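Local atomic coordinates of peptidoglycan D,D-transpeptidase FtsI (Yersinia pestis, PDB entry 6SYN), a protein that probably forms the peptide cross-links of septal peptidoglycan during cell division, as a class B penicillin-binding protein that is a target of beta-lactam antibiotics. Residues G17-R22 / P26-V31; G79-L84 / H105-S110; R112-G117 / G136-F141; I124-I129 / P224-N229; R191-A196 / G205-V210. All coordinates share one frame; numbering follows the deposited sequence.

Interaction 1: residues G17-R22 / P26-V31; sequences GMISDR and PLAVSV
Ile19 packs against Ala28 on the buried side of this short antiparallel pairing, its CD1 lying 3.6 Å from Ala28 CB. The first torsion leaves Ile19 CG1 beside the backbone N (chi1 -45°), and from there the branch extends across the alanine methyl. Leu27 comes in next to them, and its CD1 reaches Asp21 CB at 4.1 Å. Asp21 is buried here too, and its OD2 forms a salt bridge with Arg25 and accepts from the backbone N of Glu183. This dense side is closed by Ile124 of helix 121-124, which touches Ile19, Leu27 and Ala28, and by Glu138 of helix 136-140. The backbones are joined through a classic beta bulge, in which Leu27 and Ala28 together face the single residue Ile19. Both of their amides donate to Ile19 O, Leu27 N at 2.8 Å and Ala28 N at 3.0 Å. In return Ile19 N donates to Ala28 O at 3.0 Å. The other side is looser and nearer solvent. There Met18 and Val29 run side by side, pointing the same way, with Met18 CG 4.0 Å from Val29 CG2. Beyond a bend at its third torsion, Met18 SD comes no closer than 4.3 Å to exposed Pro26 CB.

Interaction 2: residues G79-L84 / H105-S110; sequences GRFVYL and HLRQES
Phe81 and Arg107 approach from opposite directions, with ring and guanidinium planes 22° apart. Phe81 CE2 lies over one face of the guanidinium, 3.4 Å from Arg107 CZ. Phe81 in turn sets CE1 above the centre of the Tyr83 ring, while Tyr83 CD2 sits in plane at the edge of the Phe81 ring. Strands 82-88 and 104-113 do not pair with each other here: both are antiparallel partners of strand 26-38 in the N-terminal domain, so the contact between them is made by long side chains. Trp37 of that shared strand stacks on Phe81 and makes a cation-pi contact with Arg107. Tyr83 presents its edge to the Glu109 carboxylate, whose plane is turned 62° from the ring; the closest oxygen approach is modelled too tightly to be interpreted. Within strand 104-113, Arg107 NE makes a salt bridge with Glu109 OE1 at 2.9 Å, reaching that oxygen from above the carboxylate plane.

Interaction 3: residues R112-G117 / G136-F141; sequences RYYPAG and GVEKSF
Glu138 reaches from helix 136-140 into a buried pocket between Arg112 and Tyr114. Its CB points toward segment 112-117, and the first torsion carries CG anti to the backbone N (chi1 -156°), where it stands 4.0 Å from Tyr114 OH. A bend at the second torsion then turns the carboxylate to the arginine, placing CD in plane at the guanidinium edge, 3.7 Å from Arg112 NE. At the tip the two oxygens differ. OE2 accepts two bonds: Tyr114 OH donates to its anti lone pair at 2.8 Å, and Arg112 NE comes from the syn side at 3.2 Å as part of a salt bridge, fairly straight at 160° but out of the carboxylate plane. OE1 takes weak, longer bonds from Arg112 NH1, at 3.4 Å, and from Arg112 NE, and forms a second salt bridge with Arg16. Arg112 NH1 donates in addition to Gly17 O. The positive neighbours would be expected to keep the buried carboxylate ionised. Ile19 and Ala28 touch the carboxylate end, setting apolar groups beside the charge. The result is a buried salt-bridge cluster that joins the end of strand 104-113 to helix 136-140 within the N-terminal domain.

Interaction 4: residues I124-I129 / P224-N229; sequences IGVTNI and PSYNPN
The Tyr226 ring meets residues 124-129 by its edge: Val126 CG1 lies near the ring plane, 4.1 Å from Tyr226 CE1, and neither ring face is used by this segment. At the phenol end, Tyr226 OH reaches the backbone of Gly125, 3.6 Å from its CA, and stands 3.9 Å from Val126 CG2. Tyr226 and Val126 come from opposite directions, so the valine meets the outer rim of the ring. The same methyl, Val126 CG1, also meets Pro228 CB, at 3.3 Å. Valine and proline side chains cross at about a right angle. Val126 CG1 stands beside its own backbone N (chi1 -78°), from where it reaches both partners. Gly125 is the first residue beyond helix 121-124, with positive phi. Within 224-229, Asn227 OD1 accepts from Asn229 N at 3.2 Å, an Asx turn in which the donor lies above the side-chain carbonyl plane and which bends the chain around Pro228. Met239 touches both Val126 and Tyr226. Asn229 ND2 donates to Tyr114 O, and Ser225 OG bonds to Gln118 O. The join between the N-terminal and transpeptidase domains is thus mainly van der Waals contact where these two segments meet, the Tyr226 hydroxyl resting on Gly125 without a hydrogen bond to 124-129, while flanking residues supply directional polar links between the same parts of the chain.

Interaction 5: residues R191-A196 / G205-V210; sequences RELNNA and GTAVLV
Leu193 lays its two methyls over the backbone of strand 204-211, from Gly205 to Ala207. This is helix-on-sheet packing in the transpeptidase domain, whose five-stranded antiparallel sheet with helices on both faces belongs to the fold shared with serine beta-lactamases. The segment of helix 183-199 runs nearly antiparallel to the strand, at 161°, and their axes approach to 8.3 Å. Leu193 is the helix residue that makes the contact. Its CG stands anti to the backbone N (chi1 178°), which sends the branch out to the sheet, and Ala221 of the neighbouring strand 217-223 also touches it. Gly205 has no side chain, so its main chain lies bare to the leucine; Ala207, facing the same way as the helix, contributes just a methyl, with CB 4.3 Å from Leu193 CD1. Thr206 points away, to Pro370 at helix 370-381 on the opposite face. Backbone hydrogen bonds hold the strand between strands 217-223 and 471-478, well away from the bound ring-opened penicillin, which contacts Thr440 and Thr442 of strand 437-446 at the far edge of the sheet. Leu193 CD1 lies 3.8 Å from Gly205 C and 3.6 Å from Thr206 N, while CD2 sits 3.8 Å from Ala207 N.

Interactions 1 to 3 lie in the N-terminal domain, interaction 4 joins that domain to the transpeptidase domain, and interaction 5 lies within the latter. Interactions 1, 2 and 3 reach one mixed sheet: strand 26-38 pairs with 19-20, 82-88 and 104-113, and strand 104-113 serves both interactions 2 and 3. Centres of interactions 3 and 4 are about 7 Å apart, their segments alternate along the chain, and Glu138 N and Ile124 O link them. Interaction 2 is farther out, its centre about 36 Å from that of interaction 5. The helix-strand pair of interaction 5 falls between the two segments of interaction 4, so chain 224-229 returns from the catalytic sheet to the N-terminal domain and ties the two together.

Interaction 1: residues G17-R22 / P26-V31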
# COMPACT_ATOMS: atom_id res chain seq x y z
N GLY A 17 13.46 -22.04 0.56
CA GLY A 17 13.42 -21.57 1.96
C GLY A 17 12.03 -21.09 2.33
O GLY A 17 11.26 -20.74 1.43
N MET A 18 11.70 -21.05 3.62
CA MET A 18 10.34 -20.72 4.11
C MET A 18 10.26 -19.23 4.48
O MET A 18 11.12 -18.76 5.26
CB MET A 18 9.98 -21.56 5.34
CG MET A 18 8.50 -21.58 5.62
SD MET A 18 8.15 -22.18 7.28
CE MET A 18 8.44 -20.68 8.22
N ILE A 19 9.26 -18.53 3.94
CA ILE A 19 8.96 -17.11 4.29
C ILE A 19 7.91 -17.11 5.41
O ILE A 19 6.82 -17.67 5.20
CB ILE A 19 8.47 -16.29 3.08
CG1 ILE A 19 9.34 -16.53 1.84
CG2 ILE A 19 8.40 -14.82 3.45
CD1 ILE A 19 8.86 -15.81 0.59
N SER A 20 8.24 -16.48 6.53
CA SER A 20 7.34 -16.31 7.70
C SER A 20 7.21 -14.83 8.04
O SER A 20 8.03 -14.02 7.57
CB SER A 20 7.86 -17.08 8.87
OG SER A 20 9.08 -16.52 9.33
N ASP A 21 6.20 -14.50 8.85
CA ASP A 21 5.96 -13.13 9.39
C ASP A 21 6.83 -12.95 10.65
O ASP A 21 7.52 -13.92 11.05
CB ASP A 21 4.45 -12.91 9.59
CG ASP A 21 3.91 -13.37 10.94
OD1 ASP A 21 4.58 -14.20 11.59
OD2 ASP A 21 2.82 -12.88 11.32
N ARG A 22 6.78 -11.77 11.26
CA ARG A 22 7.69 -11.34 12.36
C ARG A 22 7.68 -12.32 13.54
O ARG A 22 8.69 -12.33 14.26
CB ARG A 22 7.36 -9.91 12.80
CG ARG A 22 5.96 -9.68 13.36
CD ARG A 22 5.83 -8.28 13.93
NE ARG A 22 7.00 -7.93 14.72
CZ ARG A 22 8.06 -7.24 14.29
NH1 ARG A 22 8.11 -6.77 13.05
NH2 ARG A 22 9.08 -7.02 15.09
N PRO A 26 3.85 -19.06 9.00
CA PRO A 26 4.26 -19.34 7.63
C PRO A 26 3.41 -18.56 6.61
O PRO A 26 2.21 -18.51 6.80
CB PRO A 26 4.04 -20.85 7.48
CG PRO A 26 3.98 -21.36 8.91
CD PRO A 26 3.31 -20.25 9.68
N LEU A 27 4.06 -17.98 5.59
CA LEU A 27 3.39 -17.27 4.47
C LEU A 27 3.74 -17.92 3.12
O LEU A 27 2.90 -17.86 2.21
CB LEU A 27 3.81 -15.79 4.47
CG LEU A 27 3.74 -15.06 5.80
CD1 LEU A 27 4.03 -13.58 5.60
CD2 LEU A 27 2.38 -15.23 6.46
N ALA A 28 4.95 -18.47 2.98
CA ALA A 28 5.40 -19.19 1.77
C ALA A 28 6.08 -20.49 2.20
O ALA A 28 7.12 -20.41 2.89
CB ALA A 28 6.32 -18.33 0.94
N VAL A 29 5.49 -21.63 1.83
CA VAL A 29 5.95 -22.99 2.25
C VAL A 29 6.03 -23.88 1.00
O VAL A 29 5.11 -23.84 0.17
CB VAL A 29 5.00 -23.59 3.31
CG1 VAL A 29 5.48 -24.94 3.80
CG2 VAL A 29 4.80 -22.65 4.48
N SER A 30 7.12 -24.65 0.89
CA SER A 30 7.34 -25.67 -0.17
C SER A 30 6.78 -27.01 0.32
O SER A 30 7.32 -27.54 1.30
CB SER A 30 8.81 -25.77 -0.51
OG SER A 30 9.12 -24.94 -1.62
N VAL A 31 5.71 -27.50 -0.32
CA VAL A 31 4.99 -28.75 0.10
C VAL A 31 5.14 -29.79 -1.00
O VAL A 31 4.91 -29.51 -2.17
CB VAL A 31 3.51 -28.47 0.42
CG1 VAL A 31 2.65 -29.73 0.37
CG2 VAL A 31 3.35 -27.80 1.77

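Interaction 2: residues G79-L84 / H105-S110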
# COMPACT_ATOMS: atom_id res chain seq x y z
N GLY A 79 3.26 -24.99 -26.62
CA GLY A 79 3.85 -25.00 -25.26
C GLY A 79 4.19 -26.41 -24.81
O GLY A 79 3.60 -27.36 -25.34
N ARG A 80 5.11 -26.52 -23.85
CA ARG A 80 5.65 -27.82 -23.35
C ARG A 80 5.20 -28.05 -21.90
O ARG A 80 5.58 -29.09 -21.34
CB ARG A 80 7.18 -27.86 -23.45
CG ARG A 80 7.78 -26.85 -24.43
CD ARG A 80 9.04 -27.29 -25.17
NE ARG A 80 10.25 -27.33 -24.34
CZ ARG A 80 11.48 -26.98 -24.74
NH1 ARG A 80 12.49 -27.08 -23.90
NH2 ARG A 80 11.70 -26.53 -25.96
N PHE A 81 4.44 -27.11 -21.31
CA PHE A 81 3.95 -27.20 -19.91
C PHE A 81 2.78 -26.26 -19.64
O PHE A 81 2.92 -25.03 -19.82
CB PHE A 81 5.07 -26.90 -18.91
CG PHE A 81 4.70 -27.28 -17.51
CD1 PHE A 81 3.90 -26.45 -16.73
CD2 PHE A 81 5.08 -28.51 -16.98
CE1 PHE A 81 3.52 -26.83 -15.45
CE2 PHE A 81 4.71 -28.87 -15.70
CZ PHE A 81 3.93 -28.03 -14.94
N VAL A 82 1.65 -26.82 -19.19
CA VAL A 82 0.52 -26.08 -18.55
C VAL A 82 -0.03 -26.93 -17.39
O VAL A 82 -0.39 -28.10 -17.65
CB VAL A 82 -0.58 -25.73 -19.56
CG1 VAL A 82 -0.03 -24.91 -20.72
CG2 VAL A 82 -1.32 -26.96 -20.07
N TYR A 83 -0.09 -26.37 -16.18
CA TYR A 83 -0.73 -26.99 -14.99
C TYR A 83 -2.23 -27.19 -15.27
O TYR A 83 -2.86 -26.29 -15.87
CB TYR A 83 -0.54 -26.16 -13.72
CG TYR A 83 0.77 -26.37 -13.00
CD1 TYR A 83 1.08 -27.59 -12.41
CD2 TYR A 83 1.70 -25.34 -12.89
CE1 TYR A 83 2.28 -27.78 -11.74
CE2 TYR A 83 2.90 -25.53 -12.23
CZ TYR A 83 3.19 -26.75 -11.65
OH TYR A 83 4.38 -26.93 -11.01
N LEU A 84 -2.74 -28.36 -14.88
CA LEU A 84 -4.19 -28.70 -14.80
C LEU A 84 -4.60 -28.80 -13.32
O LEU A 84 -5.75 -28.43 -13.01
CB LEU A 84 -4.45 -30.02 -15.53
CG LEU A 84 -4.03 -30.07 -17.00
CD1 LEU A 84 -4.32 -31.44 -17.60
CD2 LEU A 84 -4.72 -28.98 -17.82
N HIS A 105 0.31 -35.78 -17.95
CA HIS A 105 1.47 -36.17 -17.10
C HIS A 105 1.15 -35.99 -15.61
O HIS A 105 0.58 -34.95 -15.24
CB HIS A 105 2.71 -35.35 -17.48
CG HIS A 105 3.17 -35.52 -18.89
ND1 HIS A 105 4.17 -36.42 -19.23
CD2 HIS A 105 2.81 -34.90 -20.03
CE1 HIS A 105 4.39 -36.35 -20.53
NE2 HIS A 105 3.57 -35.43 -21.04
N LEU A 106 1.53 -36.99 -14.81
CA LEU A 106 1.72 -36.86 -13.34
C LEU A 106 3.22 -36.69 -13.07
O LEU A 106 4.01 -37.36 -13.76
CB LEU A 106 1.17 -38.12 -12.65
CG LEU A 106 -0.32 -38.10 -12.30
CD1 LEU A 106 -0.59 -37.21 -11.10
CD2 LEU A 106 -1.17 -37.67 -13.49
N ARG A 107 3.59 -35.81 -12.14
CA ARG A 107 4.96 -35.76 -11.55
C ARG A 107 4.88 -35.26 -10.10
O ARG A 107 4.03 -34.40 -9.81
CB ARG A 107 5.92 -34.91 -12.40
CG ARG A 107 5.66 -33.41 -12.40
CD ARG A 107 6.92 -32.61 -12.75
NE ARG A 107 6.75 -31.18 -12.53
CZ ARG A 107 6.93 -30.22 -13.44
NH1 ARG A 107 7.30 -30.52 -14.68
NH2 ARG A 107 6.73 -28.96 -13.12
N GLN A 108 5.72 -35.84 -9.23
CA GLN A 108 5.96 -35.36 -7.85
C GLN A 108 6.83 -34.10 -7.94
O GLN A 108 7.84 -34.12 -8.67
CB GLN A 108 6.63 -36.45 -7.01
CG GLN A 108 5.78 -37.71 -6.92
CD GLN A 108 6.37 -38.80 -6.06
OE1 GLN A 108 7.03 -38.54 -5.06
NE2 GLN A 108 6.13 -40.04 -6.45
N GLU A 109 6.42 -33.02 -7.26
CA GLU A 109 7.18 -31.74 -7.19
C GLU A 109 6.91 -31.09 -5.83
O GLU A 109 6.14 -31.67 -5.03
CB GLU A 109 6.81 -30.80 -8.34
CG GLU A 109 5.33 -30.43 -8.38
CD GLU A 109 4.95 -29.47 -9.50
OE1 GLU A 109 4.88 -29.90 -10.66
OE2 GLU A 109 4.73 -28.28 -9.19
N SER A 110 7.55 -29.95 -5.59
CA SER A 110 7.31 -29.07 -4.42
C SER A 110 6.39 -27.93 -4.89
O SER A 110 6.73 -27.27 -5.88
CB SER A 110 8.61 -28.57 -3.84
OG SER A 110 8.43 -27.36 -3.13

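Interaction 3: residues R112-G117 / G136-F141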
# COMPACT_ATOMS: atom_id res chain seq x y z
N ARG A 112 4.94 -24.37 -4.20
CA ARG A 112 5.07 -23.12 -3.43
C ARG A 112 3.66 -22.71 -3.00
O ARG A 112 2.90 -22.21 -3.86
CB ARG A 112 5.80 -22.06 -4.27
CG ARG A 112 6.52 -21.00 -3.44
CD ARG A 112 7.24 -21.56 -2.23
NE ARG A 112 8.06 -20.54 -1.60
CZ ARG A 112 8.86 -20.74 -0.56
NH1 ARG A 112 9.55 -19.72 -0.07
NH2 ARG A 112 8.97 -21.94 -0.01
N TYR A 113 3.30 -22.99 -1.74
CA TYR A 113 1.93 -22.80 -1.19
C TYR A 113 1.91 -21.58 -0.27
O TYR A 113 2.83 -21.41 0.56
CB TYR A 113 1.44 -24.07 -0.49
CG TYR A 113 0.12 -23.89 0.21
CD1 TYR A 113 -1.07 -23.80 -0.51
CD2 TYR A 113 0.05 -23.75 1.59
CE1 TYR A 113 -2.28 -23.60 0.13
CE2 TYR A 113 -1.15 -23.55 2.24
CZ TYR A 113 -2.32 -23.47 1.51
OH TYR A 113 -3.51 -23.27 2.15
N TYR A 114 0.87 -20.75 -0.42
CA TYR A 114 0.69 -19.46 0.31
C TYR A 114 -0.51 -19.59 1.25
O TYR A 114 -1.64 -19.38 0.83
CB TYR A 114 0.54 -18.31 -0.69
CG TYR A 114 1.67 -18.25 -1.68
CD1 TYR A 114 2.90 -17.69 -1.34
CD2 TYR A 114 1.53 -18.78 -2.96
CE1 TYR A 114 3.95 -17.65 -2.24
CE2 TYR A 114 2.57 -18.74 -3.87
CZ TYR A 114 3.78 -18.18 -3.51
OH TYR A 114 4.82 -18.14 -4.39
N PRO A 115 -0.29 -19.92 2.55
CA PRO A 115 -1.38 -20.09 3.51
C PRO A 115 -2.16 -18.81 3.87
O PRO A 115 -3.24 -18.95 4.40
CB PRO A 115 -0.69 -20.65 4.77
CG PRO A 115 0.64 -21.16 4.27
CD PRO A 115 1.01 -20.18 3.18
N ALA A 116 -1.60 -17.62 3.61
CA ALA A 116 -2.27 -16.32 3.85
C ALA A 116 -3.02 -15.87 2.59
O ALA A 116 -3.84 -14.94 2.70
CB ALA A 116 -1.26 -15.29 4.31
N GLY A 117 -2.75 -16.50 1.44
CA GLY A 117 -3.52 -16.37 0.19
C GLY A 117 -3.40 -15.00 -0.45
O GLY A 117 -2.26 -14.53 -0.65
N GLY A 136 7.44 -9.67 -6.08
CA GLY A 136 7.50 -9.41 -4.63
C GLY A 136 8.74 -9.99 -3.99
O GLY A 136 9.79 -10.11 -4.65
N VAL A 137 8.61 -10.34 -2.71
CA VAL A 137 9.69 -10.95 -1.87
C VAL A 137 10.19 -12.22 -2.57
O VAL A 137 11.42 -12.42 -2.60
CB VAL A 137 9.18 -11.21 -0.44
CG1 VAL A 137 9.74 -12.49 0.15
CG2 VAL A 137 9.47 -10.02 0.46
N GLU A 138 9.28 -13.03 -3.10
CA GLU A 138 9.60 -14.32 -3.78
C GLU A 138 10.68 -14.06 -4.85
O GLU A 138 11.68 -14.79 -4.86
CB GLU A 138 8.32 -14.95 -4.34
CG GLU A 138 8.40 -16.45 -4.53
CD GLU A 138 8.30 -17.29 -3.27
OE1 GLU A 138 9.34 -17.50 -2.63
OE2 GLU A 138 7.19 -17.76 -2.94
N LYS A 139 10.51 -13.02 -5.67
CA LYS A 139 11.57 -12.58 -6.63
C LYS A 139 12.71 -11.93 -5.85
O LYS A 139 13.86 -12.40 -5.97
CB LYS A 139 11.05 -11.59 -7.68
CG LYS A 139 12.16 -10.79 -8.36
CD LYS A 139 11.97 -10.53 -9.84
CE LYS A 139 13.27 -10.69 -10.62
NZ LYS A 139 13.12 -10.30 -12.04
N SER A 140 12.39 -10.88 -5.08
CA SER A 140 13.34 -9.96 -4.40
C SER A 140 14.44 -10.72 -3.64
O SER A 140 15.58 -10.22 -3.60
CB SER A 140 12.58 -9.04 -3.47
OG SER A 140 13.44 -8.07 -2.90
N PHE A 141 14.10 -11.87 -3.05
CA PHE A 141 15.03 -12.73 -2.26
C PHE A 141 15.19 -14.11 -2.93
O PHE A 141 15.53 -15.07 -2.21
CB PHE A 141 14.49 -12.89 -0.84
CG PHE A 141 14.69 -11.70 0.06
CD1 PHE A 141 15.86 -11.55 0.79
CD2 PHE A 141 13.71 -10.73 0.18
CE1 PHE A 141 16.04 -10.46 1.62
CE2 PHE A 141 13.90 -9.63 1.00
CZ PHE A 141 15.07 -9.50 1.72

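Interaction 4: residues I124-I129 / P224-N229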
# COMPACT_ATOMS: atom_id res chain seq x y z
N ILE A 124 4.50 -11.00 -0.87
CA ILE A 124 5.20 -12.30 -1.07
C ILE A 124 5.46 -12.47 -2.57
O ILE A 124 6.63 -12.70 -2.94
CB ILE A 124 4.37 -13.47 -0.51
CG1 ILE A 124 3.96 -13.25 0.95
CG2 ILE A 124 5.12 -14.78 -0.70
CD1 ILE A 124 5.11 -13.25 1.93
N GLY A 125 4.41 -12.37 -3.37
CA GLY A 125 4.43 -12.64 -4.82
C GLY A 125 4.28 -14.12 -5.11
O GLY A 125 3.73 -14.83 -4.25
N VAL A 126 4.74 -14.57 -6.27
CA VAL A 126 4.62 -15.99 -6.72
C VAL A 126 5.90 -16.38 -7.46
O VAL A 126 6.82 -15.54 -7.57
CB VAL A 126 3.38 -16.19 -7.60
CG1 VAL A 126 2.12 -16.27 -6.76
CG2 VAL A 126 3.25 -15.10 -8.65
N THR A 127 5.96 -17.63 -7.93
CA THR A 127 7.04 -18.18 -8.78
C THR A 127 6.48 -18.50 -10.17
O THR A 127 5.26 -18.68 -10.29
CB THR A 127 7.63 -19.46 -8.17
OG1 THR A 127 6.59 -20.43 -8.18
CG2 THR A 127 8.18 -19.24 -6.78
N ASN A 128 7.36 -18.58 -11.16
CA ASN A 128 7.03 -19.02 -12.54
C ASN A 128 6.95 -20.55 -12.54
O ASN A 128 7.30 -21.18 -11.53
CB ASN A 128 8.02 -18.51 -13.58
CG ASN A 128 9.43 -19.02 -13.40
OD1 ASN A 128 9.67 -20.01 -12.71
ND2 ASN A 128 10.39 -18.34 -14.01
N ILE A 129 6.54 -21.10 -13.68
CA ILE A 129 6.45 -22.56 -13.97
C ILE A 129 7.75 -23.27 -13.55
O ILE A 129 7.65 -24.27 -12.82
CB ILE A 129 6.05 -22.74 -15.46
CG1 ILE A 129 4.59 -23.19 -15.58
CG2 ILE A 129 6.99 -23.64 -16.24
CD1 ILE A 129 3.60 -22.34 -14.81
N PRO A 224 -7.56 -3.95 -5.92
CA PRO A 224 -7.74 -5.41 -5.93
C PRO A 224 -6.46 -6.24 -5.74
O PRO A 224 -5.38 -5.75 -6.02
CB PRO A 224 -8.28 -5.66 -7.34
CG PRO A 224 -7.62 -4.59 -8.17
CD PRO A 224 -7.63 -3.37 -7.27
N SER A 225 -6.62 -7.48 -5.27
CA SER A 225 -5.52 -8.46 -5.11
C SER A 225 -5.71 -9.57 -6.14
O SER A 225 -6.37 -9.31 -7.17
CB SER A 225 -5.45 -8.99 -3.71
OG SER A 225 -4.16 -9.51 -3.44
N TYR A 226 -5.11 -10.73 -5.89
CA TYR A 226 -5.20 -11.95 -6.73
C TYR A 226 -4.96 -13.16 -5.83
O TYR A 226 -4.38 -12.98 -4.75
CB TYR A 226 -4.19 -11.91 -7.88
CG TYR A 226 -2.73 -12.06 -7.52
CD1 TYR A 226 -2.14 -13.31 -7.39
CD2 TYR A 226 -1.92 -10.95 -7.36
CE1 TYR A 226 -0.79 -13.45 -7.09
CE2 TYR A 226 -0.57 -11.07 -7.06
CZ TYR A 226 -0.00 -12.32 -6.93
OH TYR A 226 1.32 -12.43 -6.63
N ASN A 227 -5.39 -14.34 -6.27
CA ASN A 227 -5.13 -15.61 -5.55
C ASN A 227 -3.87 -16.26 -6.13
O ASN A 227 -3.85 -16.67 -7.28
CB ASN A 227 -6.34 -16.54 -5.56
CG ASN A 227 -6.19 -17.71 -4.62
OD1 ASN A 227 -5.17 -17.86 -3.94
ND2 ASN A 227 -7.21 -18.55 -4.55
N PRO A 228 -2.79 -16.37 -5.32
CA PRO A 228 -1.51 -16.90 -5.80
C PRO A 228 -1.43 -18.43 -5.75
O PRO A 228 -0.44 -18.97 -6.19
CB PRO A 228 -0.51 -16.30 -4.81
CG PRO A 228 -1.28 -16.23 -3.51
CD PRO A 228 -2.73 -15.99 -3.91
N ASN A 229 -2.47 -19.08 -5.22
CA ASN A 229 -2.51 -20.55 -4.99
C ASN A 229 -3.19 -21.27 -6.16
O ASN A 229 -2.90 -22.46 -6.34
CB ASN A 229 -3.24 -20.88 -3.68
CG ASN A 229 -2.42 -20.55 -2.45
OD1 ASN A 229 -1.22 -20.81 -2.40
ND2 ASN A 229 -3.08 -20.01 -1.43

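Interaction 5: residues R191-A196 / G205-V210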
# COMPACT_ATOMS: atom_id res chain seq x y z
N ARG A 191 -8.39 -6.60 4.94
CA ARG A 191 -9.84 -6.91 5.02
C ARG A 191 -10.64 -5.60 5.04
O ARG A 191 -11.70 -5.54 4.38
CB ARG A 191 -10.13 -7.78 6.24
CG ARG A 191 -11.59 -7.80 6.68
CD ARG A 191 -11.82 -8.90 7.70
NE ARG A 191 -11.17 -8.71 9.00
CZ ARG A 191 -9.96 -9.15 9.36
NH1 ARG A 191 -9.51 -8.94 10.59
NH2 ARG A 191 -9.18 -9.80 8.50
N GLU A 192 -10.16 -4.59 5.77
CA GLU A 192 -10.83 -3.27 5.87
C GLU A 192 -10.70 -2.55 4.52
O GLU A 192 -11.69 -1.93 4.09
CB GLU A 192 -10.25 -2.47 7.03
CG GLU A 192 -10.53 -3.10 8.38
CD GLU A 192 -12.01 -3.25 8.71
OE1 GLU A 192 -12.80 -2.42 8.23
OE2 GLU A 192 -12.36 -4.19 9.43
N LEU A 193 -9.54 -2.66 3.88
CA LEU A 193 -9.20 -1.96 2.61
C LEU A 193 -10.05 -2.54 1.47
O LEU A 193 -10.78 -1.77 0.83
CB LEU A 193 -7.71 -2.16 2.32
CG LEU A 193 -7.21 -1.55 1.02
CD1 LEU A 193 -7.19 -0.03 1.11
CD2 LEU A 193 -5.83 -2.09 0.66
N ASN A 194 -9.93 -3.85 1.26
CA ASN A 194 -10.61 -4.62 0.19
C ASN A 194 -12.11 -4.31 0.22
O ASN A 194 -12.65 -3.90 -0.82
CB ASN A 194 -10.36 -6.12 0.34
CG ASN A 194 -10.63 -6.88 -0.93
OD1 ASN A 194 -11.37 -7.86 -0.93
ND2 ASN A 194 -10.04 -6.42 -2.03
N ASN A 195 -12.74 -4.50 1.39
CA ASN A 195 -14.17 -4.18 1.66
C ASN A 195 -14.46 -2.75 1.20
O ASN A 195 -15.30 -2.59 0.29
CB ASN A 195 -14.52 -4.39 3.13
CG ASN A 195 -14.64 -5.85 3.52
OD1 ASN A 195 -14.60 -6.74 2.66
ND2 ASN A 195 -14.78 -6.11 4.81
N ALA A 196 -13.78 -1.76 1.78
CA ALA A 196 -13.99 -0.32 1.50
C ALA A 196 -13.79 -0.01 0.01
O ALA A 196 -14.53 0.85 -0.51
CB ALA A 196 -13.07 0.52 2.36
N GLY A 205 -7.17 0.58 -3.97
CA GLY A 205 -6.79 1.18 -2.69
C GLY A 205 -5.47 0.61 -2.25
O GLY A 205 -5.06 -0.42 -2.81
N THR A 206 -4.79 1.27 -1.31
CA THR A 206 -3.62 0.70 -0.61
C THR A 206 -3.59 1.28 0.80
O THR A 206 -3.95 2.47 0.97
CB THR A 206 -2.33 0.82 -1.44
OG1 THR A 206 -1.23 1.12 -0.58
CG2 THR A 206 -2.40 1.87 -2.54
N ALA A 207 -3.25 0.43 1.76
CA ALA A 207 -3.02 0.77 3.18
C ALA A 207 -1.60 0.34 3.55
O ALA A 207 -1.26 -0.83 3.28
CB ALA A 207 -4.05 0.08 4.05
N VAL A 208 -0.81 1.27 4.09
CA VAL A 208 0.55 0.97 4.63
C VAL A 208 0.55 1.31 6.12
O VAL A 208 0.11 2.43 6.48
CB VAL A 208 1.65 1.72 3.86
CG1 VAL A 208 3.04 1.40 4.40
CG2 VAL A 208 1.59 1.42 2.37
N LEU A 209 1.02 0.37 6.94
CA LEU A 209 1.18 0.49 8.41
C LEU A 209 2.66 0.31 8.76
O LEU A 209 3.22 -0.76 8.46
CB LEU A 209 0.34 -0.60 9.09
CG LEU A 209 0.32 -0.55 10.62
CD1 LEU A 209 -0.58 0.57 11.11
CD2 LEU A 209 -0.12 -1.89 11.19
N VAL A 210 3.26 1.32 9.41
CA VAL A 210 4.71 1.36 9.73
C VAL A 210 4.88 1.55 11.24
O VAL A 210 4.16 2.39 11.82
CB VAL A 210 5.43 2.47 8.94
CG1 VAL A 210 6.92 2.52 9.27
CG2 VAL A 210 5.20 2.31 7.45